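PDB 4NH0: ESX secretion system protein EccC from Thermomonospora curvata, which forms part of the ESX type VII secretion system that exports EsxA and EsxB, binds ATP and has weak intrinsic ATPase activity. Local coordinates for residues Gly1102-Gly1107 / Val1118-Leu1123. Sequence-based numbering, arbitrary orientation.
Sequences GLVMSG and VKPHKL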
loop_
_atom_site.group_PDB
_atom_site.type_symbol
_atom_site.label_atom_id
_atom_site.label_comp_id
_atom_site.label_asym_id
_atom_site.label_seq_id
_atom_site.Cartn_x
_atom_site.Cartn_y
_atom_site.Cartn_z
ATOM N N GLY A 1102 36.622 -18.138 19.135
ATOM C CA GLY A 1102 36.275 -17.424 20.346
ATOM C C GLY A 1102 34.798 -17.137 20.496
ATOM O O GLY A 1102 34.027 -17.271 19.549
ATOM N N LEU A 1103 34.406 -16.740 21.701
ATOM C CA LEU A 1103 33.023 -16.385 21.977
ATOM C C LEU A 1103 32.948 -15.138 22.848
ATOM O O LEU A 1103 33.574 -15.068 23.903
ATOM C CB LEU A 1103 32.294 -17.545 22.654
ATOM C CG LEU A 1103 30.824 -17.295 22.993
ATOM C CD1 LEU A 1103 30.063 -16.892 21.752
ATOM C CD2 LEU A 1103 30.200 -18.525 23.612
ATOM N N VAL A 1104 32.182 -14.152 22.397
ATOM C CA VAL A 1104 31.969 -12.938 23.169
ATOM C C VAL A 1104 30.522 -12.866 23.633
ATOM O O VAL A 1104 29.615 -12.656 22.831
ATOM C CB VAL A 1104 32.314 -11.679 22.355
ATOM C CG1 VAL A 1104 32.011 -10.426 23.159
ATOM C CG2 VAL A 1104 33.773 -11.707 21.936
ATOM N N MET A 1105 30.309 -13.047 24.931
ATOM C CA MET A 1105 28.962 -13.076 25.484
ATOM C C MET A 1105 28.503 -11.696 25.940
ATOM O O MET A 1105 28.869 -10.682 25.348
ATOM C CB MET A 1105 28.889 -14.067 26.645
ATOM C CG MET A 1105 29.008 -15.520 26.214
ATOM S SD MET A 1105 29.102 -16.661 27.603
ATOM C CE MET A 1105 28.535 -18.174 26.837
ATOM N N SER A 1106 27.692 -11.670 26.991
ATOM C CA SER A 1106 27.156 -10.422 27.518
ATOM C C SER A 1106 28.255 -9.557 28.121
ATOM O O SER A 1106 29.148 -10.058 28.804
ATOM C CB SER A 1106 26.078 -10.704 28.564
ATOM O OG SER A 1106 25.535 -9.502 29.079
ATOM N N GLY A 1107 28.184 -8.256 27.864
ATOM C CA GLY A 1107 29.156 -7.323 28.399
ATOM C C GLY A 1107 28.784 -5.882 28.123
ATOM O O GLY A 1107 27.609 -5.552 27.976
ATOM N N VAL A 1118 32.392 -7.169 16.229
ATOM C CA VAL A 1118 31.254 -6.688 17.003
ATOM C C VAL A 1118 31.661 -6.320 18.425
ATOM O O VAL A 1118 32.277 -7.118 19.131
ATOM C CB VAL A 1118 30.124 -7.735 17.058
ATOM C CG1 VAL A 1118 28.970 -7.229 17.908
ATOM C CG2 VAL A 1118 29.644 -8.074 15.656
ATOM N N LYS A 1119 31.319 -5.104 18.840
ATOM C CA LYS A 1119 31.584 -4.666 20.204
ATOM C C LYS A 1119 30.540 -5.245 21.150
ATOM O O LYS A 1119 29.351 -5.246 20.840
ATOM C CB LYS A 1119 31.593 -3.140 20.302
ATOM C CG LYS A 1119 32.334 -2.433 19.181
ATOM C CD LYS A 1119 32.697 -1.013 19.590
ATOM C CE LYS A 1119 32.896 -0.113 18.384
ATOM N NZ LYS A 1119 31.739 0.806 18.201
ATOM N N PRO A 1120 30.990 -5.736 22.312
ATOM C CA PRO A 1120 30.147 -6.377 23.325
ATOM C C PRO A 1120 28.974 -5.517 23.783
ATOM O O PRO A 1120 29.027 -4.294 23.679
ATOM C CB PRO A 1120 31.117 -6.609 24.483
ATOM C CG PRO A 1120 32.446 -6.710 23.836
ATOM C CD PRO A 1120 32.410 -5.741 22.700
ATOM N N HIS A 1121 27.927 -6.169 24.280
ATOM C CA HIS A 1121 26.765 -5.483 24.832
ATOM C C HIS A 1121 25.927 -6.452 25.659
ATOM O O HIS A 1121 26.251 -7.635 25.756
ATOM C CB HIS A 1121 25.921 -4.855 23.723
ATOM C CG HIS A 1121 25.487 -5.825 22.670
ATOM N ND1 HIS A 1121 24.222 -6.370 22.635
ATOM C CD2 HIS A 1121 26.151 -6.347 21.610
ATOM C CE1 HIS A 1121 24.124 -7.185 21.600
ATOM N NE2 HIS A 1121 25.282 -7.189 20.963
ATOM N N LYS A 1122 24.855 -5.944 26.260
ATOM C CA LYS A 1122 24.016 -6.748 27.141
ATOM C C LYS A 1122 23.289 -7.853 26.383
ATOM O O LYS A 1122 22.414 -7.585 25.560
ATOM C CB LYS A 1122 23.004 -5.859 27.868
ATOM C CG LYS A 1122 22.060 -6.610 28.796
ATOM C CD LYS A 1122 22.811 -7.310 29.918
ATOM C CE LYS A 1122 21.849 -7.931 30.919
ATOM N NZ LYS A 1122 22.552 -8.776 31.924
ATOM N N LEU A 1123 23.662 -9.096 26.669
ATOM C CA LEU A 1123 23.038 -10.256 26.045
ATOM C C LEU A 1123 22.409 -11.165 27.091
ATOM O O LEU A 1123 22.876 -11.223 28.227
ATOM C CB LEU A 1123 24.062 -11.039 25.222
ATOM C CG LEU A 1123 24.494 -10.436 23.888
ATOM C CD1 LEU A 1123 25.591 -11.275 23.261
ATOM C CD2 LEU A 1123 23.307 -10.322 22.952
#
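G1107 and H1121 join the backbones just after strand 1102-1104, where the end-to-end directions of the touching parts differ by 80°. G1107 N donates to H1121 O over 2.9 Å, with 162° at the hydrogen. The donor stands well above the H1121 carbonyl plane, and S1106 CA adds a CH···O contact to the same oxygen at 3.4 Å. The second bond ends on a side chain. With OG turned anti to its backbone N (chi1 -179°), S1106 accepts the amide of L1123 in a nearly straight bond, N to OG 3.1 Å. The same hydroxyl bonds to D949, while K1122 lays its CD alongside OG at 3.6 Å. Van der Waals contacts flank this polar centre: L1123 sets CB against S1106 CB at 3.9 Å and sends CD1 to M1105 O. The apolar contact is that of V1104 CG1 with P1120 CG at 3.8 Å, the two side chains slanting across each other. H1121 points its CB away, and its NE2 bonds to Y1129 on strand 1127-1132. M1105 turns its end towards C952 and T1142, both of the third ATP site. Two bonds from main-chain amides, one accepted by a hydroxyl that also pairs with D949, thus fasten the loop before strand 1127-1132 to the residues following strand 1102-1104, consistent with a link to the edge of the nucleotide pocket in the third FtsK domain.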